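Local coordinates for protein ferredoxin-NADP reductase (Neisseria gonorrhoeae MIA_2011_03-10, PDB 5TR9) that probably shuttles electrons between NADP(H) and ferredoxin by way of a bound FAD cofactor, at residues A[53-58]-A[91-96]; A[115-120]-A[228-233]; A[122-127]-A[152-157]; A[184-189]-A[216-221]. All coordinates share one frame; numbering follows the deposited sequence.

Contact 1: residues A[53-58]-A[91-96]; sequences LGFYEG and ALFAKM. With EDO (1,2-ethanediol), chain D.
Phe55 sets CG anti to its carbonyl carbon (chi1 -66°), and Met96 tucks CG between its backbone N and carbonyl carbon (chi1 73°) with the thioether extended beyond; these settings bring the far rim of the Phe55 ring up to the sulfur. Met96 SD stands 3.9 Å from Phe55 CZ and 81° off the ring normal, which identifies an edge-on Met-aromatic contact. Phe93 meets the same rim, its CE1 3.8 Å from Phe55 CE2 and near the plane of the Phe55 ring. The Leu92 side chain runs alongside the Phe55 ring but heads the other way, its CD1 3.6 Å from Phe55 CD2. The same methyl lies 3.8 Å from Glu57 OE1, at the solvent-facing margin. Strand 53-57 and helix 91-95 run almost perpendicular, their axes 10.8 Å apart, so the helix packs across the antiparallel FAD-binding sheet. Phe93 also meets the rings of Phe35 and Tyr66, and its side chain lies about 5 Å from the bound FAD. At the outer end, Glu57 O accepts a hydrogen bond from an ethanediol. Because carbon and sulfur do nearly all the touching between strand and helix, their cohesion rests on dispersion and shape, with the sulfur meeting the ring's weakly positive rim.

Contact 2: residues A[115-120]-A[228-233]; sequences ERFPDG and RFMICG
Arg228 NH1 is shared by two weak hydrogen bonds to backbone carbonyls, Pro224 O and Glu225 O, while the aliphatic part of the same side chain lies across the ring of Phe117. Arg228 CB sits 3.5 Å from the Phe117 ring centroid and only 9° off the normal, clear geometry for a CH-pi contact over the face. The bend at chi2 of Arg228 (-66°) then carries the chain along the ring, placing Arg228 CD 3.6 Å from Phe117 CD1. Ring and guanidinium planes stand 74° apart, so the charged group is not stacked on the ring. The Phe117 edge is also engaged: Phe229 O approaches Phe117 CZ to 3.5 Å, and Met230 CG lies in the ring plane, 3.9 Å from Phe117 CE2. Met262 and Leu123, on the strands flanking 227-233, touch Phe117 as well. The phenyl group of the loop leading into strand 122-128 thereby lies against one face of the parallel sheet, whereas Phe229 points to the other face. Chemically, the arginine's methylenes serve the apolar packing while its charged end turns to carbonyl oxygens, and the ring's weakly positive rim probably suits the neighbouring Phe229 O.

Contact 3: residues A[122-127]-A[152-157]; sequences DLVMLC and NLIHSV
Leu123 O accepts twice from Asn152, once from the backbone N at 2.9 Å and once from the side-chain ND2 at 3.0 Å. The ND2 bond is the straighter at hydrogen (153° against 135°), but its donor stands above the carbonyl plane, 51° out of it. Asn152 also has polar partners outside the pair: OD1 accepts from Arg186 NH1, and ND2 has a second bond, with Thr150 OG1; together these probably hold the amide's rotation. Farther along, the backbones pair in parallel register. Met125 is gripped at both backbone atoms, its N donating to Asn152 O at 2.8 Å and its O accepting from Ile154 N. Cys127 repeats the pattern two residues on, N to Ile154 O and O from Ser156 N, the latter at 2.9 Å. The intervening amides of Val124 and Leu126 turn the other way, to strand 227-233. Strands 122-128 and 150-157, joined through helices 133-139 and 142-147, make a beta-alpha-beta crossover in the centre of the Rossmann-like parallel sheet expected of a nucleotide-binding domain. On the face bearing Met125, Leu153 and Cys127, helix 133-139 covers the side chains through Phe135 and Leu139. Leu153 CD1 touches both Met125 CB and Cys127 SG there. Cys127 SG also meets His155 obliquely, 3.6 Å from His155 CD2, and His155 NE2 is satisfied by Gly129 O. On the opposite face Val124 CG1 and Leu126 CD2 both pack against Ile154, Val124 CG1 lying 3.8 Å from Ile154 CD1.

Contact 4: residues A[184-189]-A[216-221]; sequences SFRFVP and QALHTK
Ala217, in the last turn of its helix, opens the contact with its CB 4.1 Å from Val188 CG2. Leu218 follows and reaches farther in: its CD2 lies between two strand residues, 3.7 Å from Val188 CG2 and 3.7 Å from Arg186 CB. Its carbonyl does something different, hanging over one face of the Arg186 guanidinium. Leu218 O is 3.3 Å from Arg186 NH1, but the angle is too poor for a hydrogen bond, so the evidence supports only an oxygen lying over the flat cation, probably a favourable electrostatic placement. His219 has positive phi (55°) and ends the helix in a Schellman motif; its N bonds back to Gln216 O, which also sits over the centre of its imidazole ring. That reversal delivers Thr220, whose OG1 accepts from Arg186 NH1 at 2.8 Å, in the guanidinium plane and with a moderately bent N-H...O angle of 145°. A kink at chi2 of Arg186 (73°) steers the guanidinium to this helix end. The same nitrogen also reaches strand 150-157, so it joins both strands to the turn after helix 213-218. The helix end thus lies on the sheet face that carries Arg186 and Val188, with Leu218 also touching Asn152, while Phe185 and Phe187 project from the other face of the strand toward helix 166-173.

How the contacts relate
Following the chain from the N terminus, contact 1 closes first, a local loop between strand 50-57 and helix 88-95 within the antiparallel FAD-binding part. It stands apart from the others, its centre 31 to 39 Å from theirs. Contact 2 then opens in the loop before strand 122-128 and does not close until strand 227-233, so its long span encloses contacts 3 and 4, which follow one another in series without crossing. All three reach the same parallel sheet. Contacts 2 and 3 meet through Met230 O and Leu126 N, 2.8 Å apart, and contacts 3 and 4 through Leu153 N and Arg186 O, 2.9 Å apart, giving the adjacent order 227-233, 122-128, 150-157, 185-191.

Contact 1: residues A[53-58]-A[91-96]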
loop_
_atom_site.group_PDB
_atom_site.type_symbol
_atom_site.label_atom_id
_atom_site.label_comp_id
_atom_site.label_asym_id
_atom_site.label_seq_id
_atom_site.Cartn_x
_atom_site.Cartn_y
_atom_site.Cartn_z
ATOM N N LEU A 53 2.704 15.475 -2.062
ATOM C CA LEU A 53 3.416 15.954 -3.235
ATOM C C LEU A 53 2.597 17.052 -3.885
ATOM O O LEU A 53 1.364 17.036 -3.827
ATOM C CB LEU A 53 3.641 14.835 -4.253
ATOM C CG LEU A 53 4.364 13.585 -3.753
ATOM C CD1 LEU A 53 4.488 12.544 -4.883
ATOM C CD2 LEU A 53 5.737 13.962 -3.200
ATOM N N GLY A 54 3.287 18.004 -4.508
ATOM C CA GLY A 54 2.589 19.151 -5.049
ATOM C C GLY A 54 3.268 19.700 -6.282
ATOM O O GLY A 54 4.404 19.350 -6.618
ATOM N N PHE A 55 2.541 20.573 -6.962
ATOM C CA PHE A 55 3.085 21.335 -8.075
ATOM C C PHE A 55 2.684 22.792 -7.935
ATOM O O PHE A 55 1.599 23.111 -7.443
ATOM C CB PHE A 55 2.580 20.841 -9.442
ATOM C CG PHE A 55 3.038 19.466 -9.814
ATOM C CD1 PHE A 55 4.325 19.252 -10.288
ATOM C CD2 PHE A 55 2.170 18.392 -9.728
ATOM C CE1 PHE A 55 4.745 17.973 -10.645
ATOM C CE2 PHE A 55 2.573 17.116 -10.090
ATOM C CZ PHE A 55 3.863 16.908 -10.551
ATOM N N TYR A 56 3.566 23.676 -8.392
ATOM C CA TYR A 56 3.154 25.042 -8.665
ATOM C C TYR A 56 2.184 25.036 -9.839
ATOM O O TYR A 56 2.468 24.439 -10.881
ATOM C CB TYR A 56 4.362 25.910 -9.005
ATOM C CG TYR A 56 5.411 26.060 -7.924
ATOM C CD1 TYR A 56 5.085 26.557 -6.669
ATOM C CD2 TYR A 56 6.744 25.750 -8.184
ATOM C CE1 TYR A 56 6.055 26.727 -5.697
ATOM C CE2 TYR A 56 7.716 25.905 -7.215
ATOM C CZ TYR A 56 7.365 26.392 -5.975
ATOM O OH TYR A 56 8.333 26.572 -5.010
ATOM N N GLU A 57 1.029 25.681 -9.673
ATOM C CA GLU A 57 0.043 25.819 -10.746
ATOM C C GLU A 57 -0.298 27.298 -10.859
ATOM O O GLU A 57 -1.053 27.814 -10.031
ATOM C CB GLU A 57 -1.214 25.002 -10.467
ATOM C CG GLU A 57 -1.203 23.584 -10.996
ATOM C CD GLU A 57 -2.611 23.045 -11.187
ATOM O OE1 GLU A 57 -2.881 22.429 -12.241
ATOM O OE2 GLU A 57 -3.454 23.259 -10.289
ATOM N N GLY A 58 0.248 27.982 -11.864
ATOM C CA GLY A 58 0.042 29.417 -11.937
ATOM C C GLY A 58 0.580 30.049 -10.668
ATOM O O GLY A 58 1.684 29.726 -10.214
ATOM N N ALA A 91 -3.635 14.549 -14.561
ATOM C CA ALA A 91 -3.262 15.218 -15.801
ATOM C C ALA A 91 -1.836 15.739 -15.729
ATOM O O ALA A 91 -1.110 15.729 -16.730
ATOM C CB ALA A 91 -4.227 16.361 -16.091
ATOM N N LEU A 92 -1.425 16.225 -14.559
ATOM C CA LEU A 92 -0.046 16.682 -14.421
ATOM C C LEU A 92 0.919 15.504 -14.430
ATOM O O LEU A 92 1.992 15.583 -15.039
ATOM C CB LEU A 92 0.116 17.501 -13.137
ATOM C CG LEU A 92 -0.767 18.744 -13.089
ATOM C CD1 LEU A 92 -0.692 19.376 -11.709
ATOM C CD2 LEU A 92 -0.385 19.754 -14.177
ATOM N N PHE A 93 0.572 14.413 -13.737
ATOM C CA PHE A 93 1.436 13.237 -13.756
ATOM C C PHE A 93 1.619 12.719 -15.177
ATOM O O PHE A 93 2.701 12.243 -15.541
ATOM C CB PHE A 93 0.847 12.126 -12.878
ATOM C CG PHE A 93 1.042 12.310 -11.396
ATOM C CD1 PHE A 93 1.882 13.281 -10.879
ATOM C CD2 PHE A 93 0.400 11.449 -10.515
ATOM C CE1 PHE A 93 2.065 13.398 -9.503
ATOM C CE2 PHE A 93 0.571 11.568 -9.145
ATOM C CZ PHE A 93 1.401 12.533 -8.637
ATOM N N ALA A 94 0.570 12.813 -16.003
ATOM C CA ALA A 94 0.636 12.267 -17.356
ATOM C C ALA A 94 1.596 13.045 -18.246
ATOM O O ALA A 94 2.079 12.500 -19.244
ATOM C CB ALA A 94 -0.762 12.260 -17.977
ATOM N N LYS A 95 1.877 14.303 -17.906
ATOM C CA LYS A 95 2.739 15.173 -18.699
ATOM C C LYS A 95 4.134 15.349 -18.117
ATOM O O LYS A 95 5.012 15.864 -18.820
ATOM C CB LYS A 95 2.101 16.558 -18.848
ATOM N N MET A 96 4.366 14.945 -16.869
ATOM C CA MET A 96 5.638 15.262 -16.231
ATOM C C MET A 96 6.757 14.367 -16.759
ATOM O O MET A 96 6.530 13.257 -17.251
ATOM C CB MET A 96 5.532 15.124 -14.711
ATOM C CG MET A 96 5.463 13.698 -14.209
ATOM S SD MET A 96 5.086 13.675 -12.448
ATOM C CE MET A 96 5.004 11.910 -12.158
HETATM C C1 EDO D . -4.372 26.572 -8.234
HETATM O O1 EDO D . -3.558 27.646 -8.716
HETATM C C2 EDO D . -5.636 27.135 -7.597
HETATM O O2 EDO D . -5.289 28.068 -6.565
#

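Contact 2: residues A[115-120]-A[228-233]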
loop_
_atom_site.group_PDB
_atom_site.type_symbol
_atom_site.label_atom_id
_atom_site.label_comp_id
_atom_site.label_asym_id
_atom_site.label_seq_id
_atom_site.Cartn_x
_atom_site.Cartn_y
_atom_site.Cartn_z
ATOM N N GLU A 115 4.975 -2.271 13.352
ATOM C CA GLU A 115 5.720 -2.637 14.557
ATOM C C GLU A 115 5.010 -2.242 15.835
ATOM O O GLU A 115 5.497 -2.575 16.922
ATOM C CB GLU A 115 7.117 -2.029 14.492
ATOM C CG GLU A 115 7.904 -2.726 13.387
ATOM C CD GLU A 115 9.226 -2.093 13.051
ATOM O OE1 GLU A 115 9.823 -1.370 13.872
ATOM O OE2 GLU A 115 9.674 -2.343 11.914
ATOM N N ARG A 116 3.861 -1.574 15.732
ATOM C CA ARG A 116 2.981 -1.400 16.878
ATOM C C ARG A 116 2.222 -2.675 17.235
ATOM O O ARG A 116 1.644 -2.749 18.322
ATOM C CB ARG A 116 1.999 -0.266 16.596
ATOM C CG ARG A 116 2.675 1.097 16.549
ATOM C CD ARG A 116 1.664 2.176 16.208
ATOM N NE ARG A 116 2.219 3.501 16.445
ATOM C CZ ARG A 116 1.513 4.625 16.360
ATOM N NH1 ARG A 116 0.224 4.578 16.039
ATOM N NH2 ARG A 116 2.095 5.792 16.596
ATOM N N PHE A 117 2.192 -3.667 16.335
ATOM C CA PHE A 117 1.741 -5.017 16.643
ATOM C C PHE A 117 2.901 -5.805 17.262
ATOM O O PHE A 117 4.064 -5.598 16.887
ATOM C CB PHE A 117 1.290 -5.738 15.373
ATOM C CG PHE A 117 -0.030 -5.272 14.798
ATOM C CD1 PHE A 117 -1.161 -5.109 15.595
ATOM C CD2 PHE A 117 -0.138 -5.061 13.422
ATOM C CE1 PHE A 117 -2.391 -4.715 15.034
ATOM C CE2 PHE A 117 -1.364 -4.675 12.854
ATOM C CZ PHE A 117 -2.477 -4.502 13.657
ATOM N N PRO A 118 2.621 -6.732 18.180
ATOM C CA PRO A 118 3.712 -7.455 18.848
ATOM C C PRO A 118 4.369 -8.478 17.939
ATOM O O PRO A 118 3.739 -9.060 17.047
ATOM C CB PRO A 118 3.028 -8.148 20.032
ATOM C CG PRO A 118 1.590 -8.234 19.644
ATOM C CD PRO A 118 1.300 -7.049 18.766
ATOM N N ASP A 119 5.657 -8.695 18.186
ATOM C CA ASP A 119 6.403 -9.729 17.478
ATOM C C ASP A 119 5.731 -11.093 17.616
ATOM O O ASP A 119 5.139 -11.421 18.648
ATOM C CB ASP A 119 7.826 -9.841 18.039
ATOM C CG ASP A 119 8.705 -8.658 17.697
ATOM O OD1 ASP A 119 8.253 -7.737 16.983
ATOM O OD2 ASP A 119 9.870 -8.678 18.173
ATOM N N GLY A 120 5.885 -11.923 16.581
ATOM C CA GLY A 120 5.487 -13.312 16.665
ATOM C C GLY A 120 4.123 -13.616 16.087
ATOM O O GLY A 120 3.763 -14.797 15.977
ATOM N N ARG A 228 -2.743 -10.421 12.852
ATOM C CA ARG A 228 -2.825 -8.964 12.906
ATOM C C ARG A 228 -2.989 -8.442 11.485
ATOM O O ARG A 228 -2.191 -8.784 10.609
ATOM C CB ARG A 228 -1.586 -8.366 13.589
ATOM C CG ARG A 228 -1.382 -8.866 15.032
ATOM C CD ARG A 228 -2.508 -8.382 15.956
ATOM N NE ARG A 228 -2.319 -8.769 17.362
ATOM C CZ ARG A 228 -2.792 -9.885 17.909
ATOM N NH1 ARG A 228 -3.463 -10.759 17.173
ATOM N NH2 ARG A 228 -2.589 -10.134 19.198
ATOM N N PHE A 229 -4.030 -7.645 11.262
ATOM C CA PHE A 229 -4.427 -7.189 9.931
ATOM C C PHE A 229 -4.073 -5.725 9.709
ATOM O O PHE A 229 -4.242 -4.890 10.603
ATOM C CB PHE A 229 -5.942 -7.327 9.719
ATOM C CG PHE A 229 -6.430 -8.742 9.582
ATOM C CD1 PHE A 229 -6.379 -9.388 8.356
ATOM C CD2 PHE A 229 -6.976 -9.412 10.675
ATOM C CE1 PHE A 229 -6.855 -10.696 8.211
ATOM C CE2 PHE A 229 -7.444 -10.726 10.541
ATOM C CZ PHE A 229 -7.388 -11.363 9.306
ATOM N N MET A 230 -3.658 -5.403 8.483
ATOM C CA MET A 230 -3.569 -4.022 8.028
ATOM C C MET A 230 -4.366 -3.915 6.739
ATOM O O MET A 230 -4.321 -4.822 5.906
ATOM C CB MET A 230 -2.116 -3.604 7.802
ATOM C CG MET A 230 -1.215 -3.900 9.002
ATOM S SD MET A 230 0.486 -3.413 8.707
ATOM C CE MET A 230 0.338 -1.621 8.816
ATOM N N ILE A 231 -5.119 -2.830 6.587
ATOM C CA ILE A 231 -6.042 -2.676 5.467
ATOM C C ILE A 231 -5.779 -1.339 4.800
ATOM O O ILE A 231 -5.814 -0.300 5.465
ATOM C CB ILE A 231 -7.512 -2.723 5.914
ATOM C CG1 ILE A 231 -7.762 -3.842 6.926
ATOM C CG2 ILE A 231 -8.426 -2.861 4.680
ATOM C CD1 ILE A 231 -9.171 -3.764 7.548
ATOM N N CYS A 232 -5.599 -1.349 3.479
ATOM C CA CYS A 232 -5.449 -0.094 2.745
ATOM C C CYS A 232 -6.055 -0.270 1.360
ATOM O O CYS A 232 -5.590 -1.104 0.585
ATOM C CB CYS A 232 -3.975 0.332 2.643
ATOM S SG CYS A 232 -3.761 1.967 1.851
ATOM N N GLY A 233 -7.083 0.505 1.042
ATOM C CA GLY A 233 -7.771 0.290 -0.220
ATOM C C GLY A 233 -8.858 1.320 -0.415
ATOM O O GLY A 233 -8.904 2.338 0.281
#

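Contact 3: residues A[122-127]-A[152-157]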
loop_
_atom_site.group_PDB
_atom_site.type_symbol
_atom_site.label_atom_id
_atom_site.label_comp_id
_atom_site.label_asym_id
_atom_site.label_seq_id
_atom_site.Cartn_x
_atom_site.Cartn_y
_atom_site.Cartn_z
ATOM N N ASP A 122 1.061 -13.429 13.028
ATOM C CA ASP A 122 0.975 -13.526 11.576
ATOM C C ASP A 122 0.424 -12.218 11.033
ATOM O O ASP A 122 -0.724 -11.859 11.321
ATOM C CB ASP A 122 0.079 -14.688 11.171
ATOM C CG ASP A 122 0.625 -16.015 11.643
ATOM O OD1 ASP A 122 1.748 -16.374 11.221
ATOM O OD2 ASP A 122 -0.032 -16.690 12.470
ATOM N N LEU A 123 1.233 -11.512 10.250
ATOM C CA LEU A 123 0.842 -10.211 9.714
ATOM C C LEU A 123 0.146 -10.401 8.371
ATOM O O LEU A 123 0.719 -10.996 7.451
ATOM C CB LEU A 123 2.070 -9.314 9.556
ATOM C CG LEU A 123 1.820 -7.899 9.050
ATOM C CD1 LEU A 123 1.014 -7.133 10.120
ATOM C CD2 LEU A 123 3.153 -7.219 8.727
ATOM N N VAL A 124 -1.075 -9.877 8.240
ATOM C CA VAL A 124 -1.865 -10.048 7.017
ATOM C C VAL A 124 -2.240 -8.666 6.490
ATOM O O VAL A 124 -3.019 -7.942 7.124
ATOM C CB VAL A 124 -3.114 -10.912 7.251
ATOM C CG1 VAL A 124 -3.950 -11.028 5.948
ATOM C CG2 VAL A 124 -2.720 -12.313 7.770
ATOM N N MET A 125 -1.699 -8.310 5.331
ATOM C CA MET A 125 -1.935 -7.013 4.703
ATOM C C MET A 125 -2.953 -7.187 3.579
ATOM O O MET A 125 -2.727 -7.967 2.652
ATOM C CB MET A 125 -0.609 -6.439 4.189
ATOM C CG MET A 125 0.375 -6.144 5.329
ATOM S SD MET A 125 2.046 -5.744 4.771
ATOM C CE MET A 125 2.505 -7.322 4.104
ATOM N N LEU A 126 -4.073 -6.466 3.670
ATOM C CA LEU A 126 -5.176 -6.568 2.719
ATOM C C LEU A 126 -5.271 -5.252 1.964
ATOM O O LEU A 126 -5.406 -4.195 2.586
ATOM C CB LEU A 126 -6.491 -6.851 3.455
ATOM C CG LEU A 126 -6.532 -8.069 4.390
ATOM C CD1 LEU A 126 -7.845 -8.069 5.150
ATOM C CD2 LEU A 126 -6.382 -9.357 3.578
ATOM N N CYS A 127 -5.199 -5.294 0.635
ATOM C CA CYS A 127 -5.226 -4.015 -0.061
ATOM C C CYS A 127 -5.926 -4.137 -1.404
ATOM O O CYS A 127 -6.083 -5.235 -1.950
ATOM C CB CYS A 127 -3.811 -3.452 -0.262
ATOM S SG CYS A 127 -2.698 -4.533 -1.192
ATOM N N ASN A 152 2.040 -11.720 5.006
ATOM C CA ASN A 152 1.088 -12.142 3.988
ATOM C C ASN A 152 0.491 -10.910 3.340
ATOM O O ASN A 152 0.061 -9.991 4.038
ATOM C CB ASN A 152 -0.027 -12.995 4.608
ATOM C CG ASN A 152 0.517 -14.142 5.447
ATOM O OD1 ASN A 152 0.810 -15.217 4.926
ATOM N ND2 ASN A 152 0.683 -13.911 6.754
ATOM N N LEU A 153 0.463 -10.884 2.013
ATOM C CA LEU A 153 -0.041 -9.727 1.287
ATOM C C LEU A 153 -1.085 -10.201 0.291
ATOM O O LEU A 153 -0.799 -11.061 -0.549
ATOM C CB LEU A 153 1.107 -8.990 0.586
ATOM C CG LEU A 153 0.721 -7.772 -0.253
ATOM C CD1 LEU A 153 0.002 -6.728 0.570
ATOM C CD2 LEU A 153 1.983 -7.186 -0.913
ATOM N N ILE A 154 -2.292 -9.651 0.397
ATOM C CA ILE A 154 -3.403 -9.959 -0.499
ATOM C C ILE A 154 -3.689 -8.685 -1.284
ATOM O O ILE A 154 -4.078 -7.666 -0.692
ATOM C CB ILE A 154 -4.653 -10.422 0.275
ATOM C CG1 ILE A 154 -4.436 -11.740 1.034
ATOM C CG2 ILE A 154 -5.824 -10.622 -0.698
ATOM C CD1 ILE A 154 -3.540 -11.689 2.243
ATOM N N HIS A 155 -3.485 -8.719 -2.611
ATOM C CA HIS A 155 -3.700 -7.539 -3.459
ATOM C C HIS A 155 -4.887 -7.781 -4.387
ATOM O O HIS A 155 -4.802 -8.604 -5.308
ATOM C CB HIS A 155 -2.452 -7.196 -4.276
ATOM C CG HIS A 155 -2.557 -5.887 -5.008
ATOM N ND1 HIS A 155 -1.860 -5.629 -6.172
ATOM C CD2 HIS A 155 -3.273 -4.768 -4.738
ATOM C CE1 HIS A 155 -2.132 -4.398 -6.577
ATOM N NE2 HIS A 155 -2.990 -3.856 -5.727
ATOM N N SER A 156 -5.966 -7.042 -4.155
ATOM C CA SER A 156 -7.177 -7.101 -4.975
ATOM C C SER A 156 -7.164 -5.995 -6.025
ATOM O O SER A 156 -6.942 -4.825 -5.700
ATOM C CB SER A 156 -8.417 -6.969 -4.087
ATOM O OG SER A 156 -9.604 -6.758 -4.842
ATOM N N VAL A 157 -7.434 -6.367 -7.279
ATOM C CA VAL A 157 -7.633 -5.432 -8.380
ATOM C C VAL A 157 -8.779 -5.979 -9.222
ATOM O O VAL A 157 -9.246 -7.096 -9.008
ATOM C CB VAL A 157 -6.371 -5.264 -9.246
ATOM C CG1 VAL A 157 -5.202 -4.719 -8.406
ATOM C CG2 VAL A 157 -6.002 -6.600 -9.883
#

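Contact 4: residues A[184-189]-A[216-221]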
loop_
_atom_site.group_PDB
_atom_site.type_symbol
_atom_site.label_atom_id
_atom_site.label_comp_id
_atom_site.label_asym_id
_atom_site.label_seq_id
_atom_site.Cartn_x
_atom_site.Cartn_y
_atom_site.Cartn_z
ATOM N N SER A 184 7.839 -17.283 6.494
ATOM C CA SER A 184 7.443 -17.273 5.099
ATOM C C SER A 184 6.764 -15.957 4.727
ATOM O O SER A 184 6.096 -15.312 5.542
ATOM C CB SER A 184 6.511 -18.451 4.812
ATOM O OG SER A 184 6.326 -18.635 3.420
ATOM N N PHE A 185 6.961 -15.555 3.478
ATOM C CA PHE A 185 6.185 -14.497 2.858
ATOM C C PHE A 185 5.225 -15.145 1.871
ATOM O O PHE A 185 5.627 -16.035 1.116
ATOM C CB PHE A 185 7.074 -13.486 2.132
ATOM C CG PHE A 185 6.302 -12.548 1.255
ATOM C CD1 PHE A 185 5.524 -11.546 1.812
ATOM C CD2 PHE A 185 6.315 -12.687 -0.128
ATOM C CE1 PHE A 185 4.780 -10.690 1.008
ATOM C CE2 PHE A 185 5.583 -11.827 -0.936
ATOM C CZ PHE A 185 4.814 -10.825 -0.365
ATOM N N ARG A 186 3.959 -14.736 1.912
ATOM C CA ARG A 186 2.932 -15.237 1.009
ATOM C C ARG A 186 2.313 -14.071 0.259
ATOM O O ARG A 186 1.979 -13.044 0.863
ATOM C CB ARG A 186 1.823 -15.991 1.757
ATOM C CG ARG A 186 2.229 -17.323 2.381
ATOM C CD ARG A 186 3.100 -17.152 3.621
ATOM N NE ARG A 186 3.162 -18.393 4.392
ATOM C CZ ARG A 186 2.327 -18.694 5.380
ATOM N NH1 ARG A 186 1.372 -17.833 5.730
ATOM N NH2 ARG A 186 2.447 -19.854 6.018
ATOM N N PHE A 187 2.137 -14.233 -1.049
ATOM C CA PHE A 187 1.438 -13.252 -1.867
ATOM C C PHE A 187 0.237 -13.910 -2.529
ATOM O O PHE A 187 0.372 -14.962 -3.163
ATOM C CB PHE A 187 2.373 -12.661 -2.934
ATOM C CG PHE A 187 1.679 -11.742 -3.902
ATOM C CD1 PHE A 187 1.095 -10.561 -3.461
ATOM C CD2 PHE A 187 1.603 -12.066 -5.247
ATOM C CE1 PHE A 187 0.451 -9.699 -4.355
ATOM C CE2 PHE A 187 0.966 -11.208 -6.142
ATOM C CZ PHE A 187 0.390 -10.034 -5.694
ATOM N N VAL A 188 -0.926 -13.286 -2.386
ATOM C CA VAL A 188 -2.166 -13.794 -2.969
ATOM C C VAL A 188 -2.768 -12.708 -3.852
ATOM O O VAL A 188 -3.306 -11.718 -3.335
ATOM C CB VAL A 188 -3.160 -14.217 -1.879
ATOM C CG1 VAL A 188 -4.454 -14.718 -2.513
ATOM C CG2 VAL A 188 -2.540 -15.300 -0.990
ATOM N N PRO A 189 -2.700 -12.834 -5.176
ATOM C CA PRO A 189 -3.392 -11.870 -6.034
ATOM C C PRO A 189 -4.867 -12.220 -6.135
ATOM O O PRO A 189 -5.243 -13.394 -6.170
ATOM C CB PRO A 189 -2.684 -12.030 -7.386
ATOM C CG PRO A 189 -2.215 -13.452 -7.399
ATOM C CD PRO A 189 -1.929 -13.830 -5.948
ATOM N N GLN A 216 -7.359 -20.283 3.590
ATOM C CA GLN A 216 -6.939 -21.479 2.864
ATOM C C GLN A 216 -5.785 -21.179 1.910
ATOM O O GLN A 216 -4.855 -21.990 1.781
ATOM C CB GLN A 216 -8.129 -22.074 2.114
ATOM C CG GLN A 216 -9.079 -22.835 3.031
ATOM C CD GLN A 216 -10.406 -23.178 2.374
ATOM O OE1 GLN A 216 -10.537 -23.143 1.146
ATOM N NE2 GLN A 216 -11.402 -23.508 3.193
ATOM N N ALA A 217 -5.822 -20.023 1.241
ATOM C CA ALA A 217 -4.753 -19.661 0.312
ATOM C C ALA A 217 -3.429 -19.450 1.034
ATOM O O ALA A 217 -2.360 -19.715 0.466
ATOM C CB ALA A 217 -5.137 -18.405 -0.472
ATOM N N LEU A 218 -3.479 -18.982 2.284
ATOM C CA LEU A 218 -2.283 -18.744 3.084
ATOM C C LEU A 218 -1.789 -19.985 3.809
ATOM O O LEU A 218 -0.657 -19.971 4.307
ATOM C CB LEU A 218 -2.541 -17.642 4.115
ATOM C CG LEU A 218 -2.888 -16.272 3.520
ATOM C CD1 LEU A 218 -3.139 -15.247 4.627
ATOM C CD2 LEU A 218 -1.772 -15.766 2.583
ATOM N N HIS A 219 -2.604 -21.038 3.897
ATOM C CA HIS A 219 -2.250 -22.251 4.640
ATOM C C HIS A 219 -1.879 -21.917 6.082
ATOM O O HIS A 219 -0.990 -22.530 6.674
ATOM C CB HIS A 219 -1.123 -23.020 3.954
ATOM C CG HIS A 219 -1.391 -23.317 2.513
ATOM N ND1 HIS A 219 -2.230 -24.333 2.108
ATOM C CD2 HIS A 219 -0.934 -22.731 1.381
ATOM C CE1 HIS A 219 -2.275 -24.364 0.788
ATOM N NE2 HIS A 219 -1.498 -23.403 0.323
ATOM N N THR A 220 -2.572 -20.927 6.642
ATOM C CA THR A 220 -2.343 -20.446 7.999
ATOM C C THR A 220 -3.698 -20.132 8.608
ATOM O O THR A 220 -4.433 -19.301 8.068
ATOM C CB THR A 220 -1.464 -19.186 8.003
ATOM O OG1 THR A 220 -0.206 -19.466 7.378
ATOM C CG2 THR A 220 -1.223 -18.700 9.428
ATOM N N LYS A 221 -4.031 -20.791 9.717
ATOM C CA LYS A 221 -5.270 -20.469 10.413
ATOM C C LYS A 221 -5.198 -19.047 10.954
ATOM O O LYS A 221 -4.198 -18.648 11.560
ATOM C CB LYS A 221 -5.523 -21.459 11.548
#